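Local atomic coordinates of DNA replication and repair protein RecF (Caldanaerobacter subterraneus subsp. tengcongensis, PDB entry 5Z69), a protein that binds ATP and probably single-stranded DNA, serving as an ATP-switched recombination mediator of the RecFOR DNA repair pathway. Residues 319-324 against 338-343. Residues are numbered along the deposited sequence; the frame is centred on the assembly and turned at random.
With AGS (phosphothiophosphoric acid-adenylate ester), chain C.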
ATOM      1  N   LEU A 319       9.336  12.237 -30.558  1.00 28.02           N
ATOM      2  CA  LEU A 319       8.495  12.783 -29.504  1.00 28.34           C
ATOM      3  C   LEU A 319       7.106  13.138 -30.054  1.00 29.94           C
ATOM      4  O   LEU A 319       6.990  13.811 -31.083  1.00 30.00           O
ATOM      5  CB  LEU A 319       9.192  14.004 -28.859  1.00 27.07           C
ATOM      6  CG  LEU A 319      10.185  13.734 -27.721  1.00 37.11           C
ATOM      7  CD1 LEU A 319      10.956  12.450 -27.874  1.00 44.65           C
ATOM      8  CD2 LEU A 319      11.138  14.905 -27.511  1.00 37.38           C
ATOM      9  N   LEU A 320       6.055  12.672 -29.380  1.00 31.00           N
ATOM     10  CA  LEU A 320       4.681  13.016 -29.729  1.00 28.26           C
ATOM     11  C   LEU A 320       4.003  13.875 -28.636  1.00 31.30           C
ATOM     12  O   LEU A 320       3.861  13.434 -27.478  1.00 28.51           O
ATOM     13  CB  LEU A 320       3.882  11.728 -29.986  1.00 34.57           C
ATOM     14  CG  LEU A 320       4.553  10.765 -30.989  1.00 35.75           C
ATOM     15  CD1 LEU A 320       3.727   9.510 -31.056  1.00 26.30           C
ATOM     16  CD2 LEU A 320       4.694  11.417 -32.325  1.00 37.04           C
ATOM     17  N   LEU A 321       3.608  15.090 -29.004  1.00 31.37           N
ATOM     18  CA  LEU A 321       3.054  16.031 -28.028  1.00 39.07           C
ATOM     19  C   LEU A 321       1.612  16.342 -28.384  1.00 35.03           C
ATOM     20  O   LEU A 321       1.340  17.121 -29.303  1.00 32.21           O
ATOM     21  CB  LEU A 321       3.887  17.314 -27.980  1.00 33.53           C
ATOM     22  CG  LEU A 321       5.147  17.260 -27.109  1.00 36.86           C
ATOM     23  CD1 LEU A 321       6.142  16.265 -27.685  1.00 32.10           C
ATOM     24  CD2 LEU A 321       5.804  18.632 -26.976  1.00 36.79           C
ATOM     25  N   ASP A 322       0.686  15.702 -27.682  1.00 43.03           N
ATOM     26  CA  ASP A 322      -0.720  15.837 -28.042  1.00 46.17           C
ATOM     27  C   ASP A 322      -1.416  16.832 -27.150  1.00 38.82           C
ATOM     28  O   ASP A 322      -1.656  16.544 -25.994  1.00 33.54           O
ATOM     29  CB  ASP A 322      -1.438  14.494 -27.958  1.00 34.85           C
ATOM     30  CG  ASP A 322      -2.813  14.529 -28.611  1.00 35.00           C
ATOM     31  OD1 ASP A 322      -3.062  15.425 -29.443  1.00 41.28           O
ATOM     32  OD2 ASP A 322      -3.641  13.654 -28.306  1.00 41.72           O
ATOM     33  N   ASP A 323      -1.754  17.990 -27.707  1.00 39.83           N
ATOM     34  CA  ASP A 323      -2.582  18.970 -27.015  1.00 49.02           C
ATOM     35  C   ASP A 323      -1.976  19.330 -25.662  1.00 52.60           C
ATOM     36  O   ASP A 323      -2.663  19.354 -24.649  1.00 59.77           O
ATOM     37  CB  ASP A 323      -4.015  18.436 -26.852  1.00 59.53           C
ATOM     38  CG  ASP A 323      -4.970  19.470 -26.284  1.00 75.56           C
ATOM     39  OD1 ASP A 323      -4.719  20.684 -26.466  1.00 83.21           O
ATOM     40  OD2 ASP A 323      -5.970  19.065 -25.646  1.00 80.32           O
ATOM     41  N   VAL A 324      -0.675  19.601 -25.656  1.00 47.80           N
ATOM     42  CA  VAL A 324       0.024  19.897 -24.415  1.00 50.07           C
ATOM     43  C   VAL A 324       0.804  21.201 -24.576  1.00 52.76           C
ATOM     44  O   VAL A 324       1.506  21.649 -23.674  1.00 51.42           O
ATOM     45  CB  VAL A 324       0.947  18.711 -23.999  1.00 50.21           C
ATOM     46  CG1 VAL A 324       2.155  18.582 -24.921  1.00 42.29           C
ATOM     47  CG2 VAL A 324       1.364  18.811 -22.538  1.00 63.99           C
ATOM     48  N   LYS A 338      12.787  24.078 -26.370  1.00 78.54           N
ATOM     49  CA  LYS A 338      14.229  24.060 -26.597  1.00 82.26           C
ATOM     50  C   LYS A 338      14.756  22.703 -26.169  1.00 72.14           C
ATOM     51  O   LYS A 338      15.746  22.210 -26.701  1.00 68.47           O
ATOM     52  CB  LYS A 338      14.927  25.189 -25.821  1.00 88.67           C
ATOM     53  CG  LYS A 338      16.270  25.625 -26.413  1.00 85.70           C
ATOM     54  N   LYS A 339      14.084  22.107 -25.197  1.00 65.29           N
ATOM     55  CA  LYS A 339      14.320  20.712 -24.850  1.00 67.17           C
ATOM     56  C   LYS A 339      14.034  19.755 -26.032  1.00 62.69           C
ATOM     57  O   LYS A 339      14.560  18.644 -26.067  1.00 62.27           O
ATOM     58  CB  LYS A 339      13.466  20.330 -23.638  1.00 71.87           C
ATOM     59  CG  LYS A 339      13.402  18.834 -23.324  1.00 78.26           C
ATOM     60  CD  LYS A 339      14.778  18.274 -22.984  1.00 81.99           C
ATOM     61  CE  LYS A 339      14.718  16.786 -22.670  1.00 86.91           C
ATOM     62  NZ  LYS A 339      15.810  16.387 -21.728  1.00 93.32           N
ATOM     63  N   LEU A 340      13.219  20.186 -26.996  1.00 52.81           N
ATOM     64  CA  LEU A 340      12.870  19.341 -28.156  1.00 49.98           C
ATOM     65  C   LEU A 340      13.960  19.326 -29.234  1.00 49.98           C
ATOM     66  O   LEU A 340      13.802  18.711 -30.312  1.00 45.80           O
ATOM     67  CB  LEU A 340      11.551  19.817 -28.765  1.00 49.26           C
ATOM     68  CG  LEU A 340      10.345  19.720 -27.826  1.00 51.80           C
ATOM     69  CD1 LEU A 340       9.150  20.457 -28.390  1.00 57.93           C
ATOM     70  CD2 LEU A 340       9.997  18.274 -27.586  1.00 55.26           C
ATOM     71  N   GLU A 341      15.070  19.991 -28.925  1.00 47.89           N
ATOM     72  CA  GLU A 341      16.063  20.370 -29.925  1.00 53.99           C
ATOM     73  C   GLU A 341      16.506  19.257 -30.856  1.00 54.94           C
ATOM     74  O   GLU A 341      16.208  19.295 -32.052  1.00 72.35           O
ATOM     75  CB  GLU A 341      17.294  20.964 -29.243  1.00 61.52           C
ATOM     76  CG  GLU A 341      17.363  22.474 -29.351  1.00 68.91           C
ATOM     77  CD  GLU A 341      18.696  23.046 -28.884  1.00 80.50           C
ATOM     78  OE1 GLU A 341      19.115  24.084 -29.439  1.00 86.33           O
ATOM     79  OE2 GLU A 341      19.321  22.465 -27.967  1.00 80.48           O
ATOM     80  N   GLY A 342      17.212  18.264 -30.338  1.00 46.92           N
ATOM     81  CA  GLY A 342      17.744  17.250 -31.241  1.00 37.39           C
ATOM     82  C   GLY A 342      16.781  16.113 -31.600  1.00 46.91           C
ATOM     83  O   GLY A 342      17.204  15.088 -32.133  1.00 35.49           O
ATOM     84  N   PHE A 343      15.495  16.281 -31.302  1.00 34.94           N
ATOM     85  CA  PHE A 343      14.478  15.251 -31.617  1.00 32.50           C
ATOM     86  C   PHE A 343      13.656  15.579 -32.861  1.00 36.70           C
ATOM     87  O   PHE A 343      13.423  16.746 -33.170  1.00 38.43           O
ATOM     88  CB  PHE A 343      13.479  15.071 -30.452  1.00 28.75           C
ATOM     89  CG  PHE A 343      14.099  14.654 -29.156  1.00 31.71           C
ATOM     90  CD1 PHE A 343      14.096  13.319 -28.767  1.00 33.41           C
ATOM     91  CD2 PHE A 343      14.647  15.608 -28.293  1.00 36.13           C
ATOM     92  CE1 PHE A 343      14.648  12.934 -27.572  1.00 37.21           C
ATOM     93  CE2 PHE A 343      15.200  15.237 -27.094  1.00 32.36           C
ATOM     94  CZ  PHE A 343      15.209  13.899 -26.719  1.00 36.19           C
TER
HETATM   95  PG  AGS C 401      -7.132  16.470 -30.230  1.00103.17           P
HETATM   96  S1G AGS C 401      -5.370  17.302 -30.372  1.00 90.99           S
HETATM   97  O2G AGS C 401      -8.176  17.548 -29.780  1.00 75.11           O
HETATM   98  O3G AGS C 401      -7.028  15.393 -29.105  1.00 72.41           O
HETATM   99  PB  AGS C 401      -8.746  16.339 -32.548  1.00 56.28           P
HETATM  100  O1B AGS C 401      -8.258  16.822 -33.873  1.00 58.29           O
HETATM  101  O2B AGS C 401      -9.481  17.448 -31.776  1.00 61.66           O
HETATM  102  O3B AGS C 401      -7.547  15.807 -31.608  1.00 47.47           O
HETATM  103  PA  AGS C 401      -9.501  13.717 -33.237  1.00 48.19           P
HETATM  104  O1A AGS C 401      -8.143  13.701 -33.951  1.00 52.33           O
HETATM  105  O2A AGS C 401      -9.675  12.855 -32.025  1.00 35.65           O
HETATM  106  O3A AGS C 401      -9.844  15.216 -32.808  1.00 86.42           O
HETATM  107  O5' AGS C 401     -10.633  13.409 -34.254  1.00 69.04           O
HETATM  108  C5' AGS C 401     -11.647  12.511 -33.898  1.00 66.83           C
HETATM  109  C4' AGS C 401     -12.745  12.786 -34.879  1.00 65.87           C
HETATM  110  O4' AGS C 401     -12.849  11.670 -35.792  1.00 50.36           O
HETATM  111  C3' AGS C 401     -14.118  12.945 -34.237  1.00 65.90           C
HETATM  112  O3' AGS C 401     -14.897  13.896 -34.955  1.00 62.49           O
HETATM  113  C2' AGS C 401     -14.669  11.517 -34.273  1.00 69.72           C
HETATM  114  O2' AGS C 401     -16.091  11.483 -34.339  1.00 69.67           O
HETATM  115  C1' AGS C 401     -14.059  10.974 -35.571  1.00 64.71           C
HETATM  116  N9  AGS C 401     -13.780   9.548 -35.538  1.00 57.69           N
HETATM  117  C8  AGS C 401     -13.317   8.807 -34.476  1.00 54.04           C
HETATM  118  N7  AGS C 401     -13.187   7.531 -34.735  1.00 56.32           N
HETATM  119  C5  AGS C 401     -13.585   7.416 -36.056  1.00 57.94           C
HETATM  120  C6  AGS C 401     -13.685   6.318 -36.932  1.00 60.82           C
HETATM  121  N6  AGS C 401     -13.354   5.069 -36.589  1.00 61.07           N
HETATM  122  N1  AGS C 401     -14.144   6.545 -38.183  1.00 66.86           N
HETATM  123  C2  AGS C 401     -14.469   7.794 -38.531  1.00 62.25           C
HETATM  124  N3  AGS C 401     -14.420   8.908 -37.795  1.00 58.73           N
HETATM  125  C4  AGS C 401     -13.964   8.647 -36.563  1.00 57.09           C
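Leu340, just past the helix 336-339, sends its two methyls to two different leucines of the strand 318-321. CD1 reaches tip to tip toward Leu321 CD2, at 4.1 Å, while CD2 of Leu340 packs more closely on Leu319 CD2, at 3.6 Å. A type I turn from Leu340 to Phe343, closed by the hydrogen bond from Phe343 N to Leu340 O (3.1 Å), then reverses the chain and brings the ring of Phe343 against Leu319. Leu319 CD2 sits over one face of this ring, 3.6 Å from its centroid and 20° off the normal, in a CH-pi contact. A chi2 of 34°, well off a staggered value, leaves Leu319 CD1 beyond the rim, beside the CD1-CE1 bond and 3.4 Å from Phe343 CD1. Leu306 of helix 291-313 also touches Leu319 and Phe343, and Lys316 makes a cation-pi contact with the ring. Phe343 leads into strand 345-349, the parallel neighbour of 318-321, so the turn belongs to a crossover in the P-loop ATPase core. Beyond the leucines, Asp322 points OD1 at the nucleotide's sulfur and Asp323 approaches by CB alone, consistent with a Walker B strand. Buried apolar packing, without hydrogen bonds, thus ties this strand to the turn.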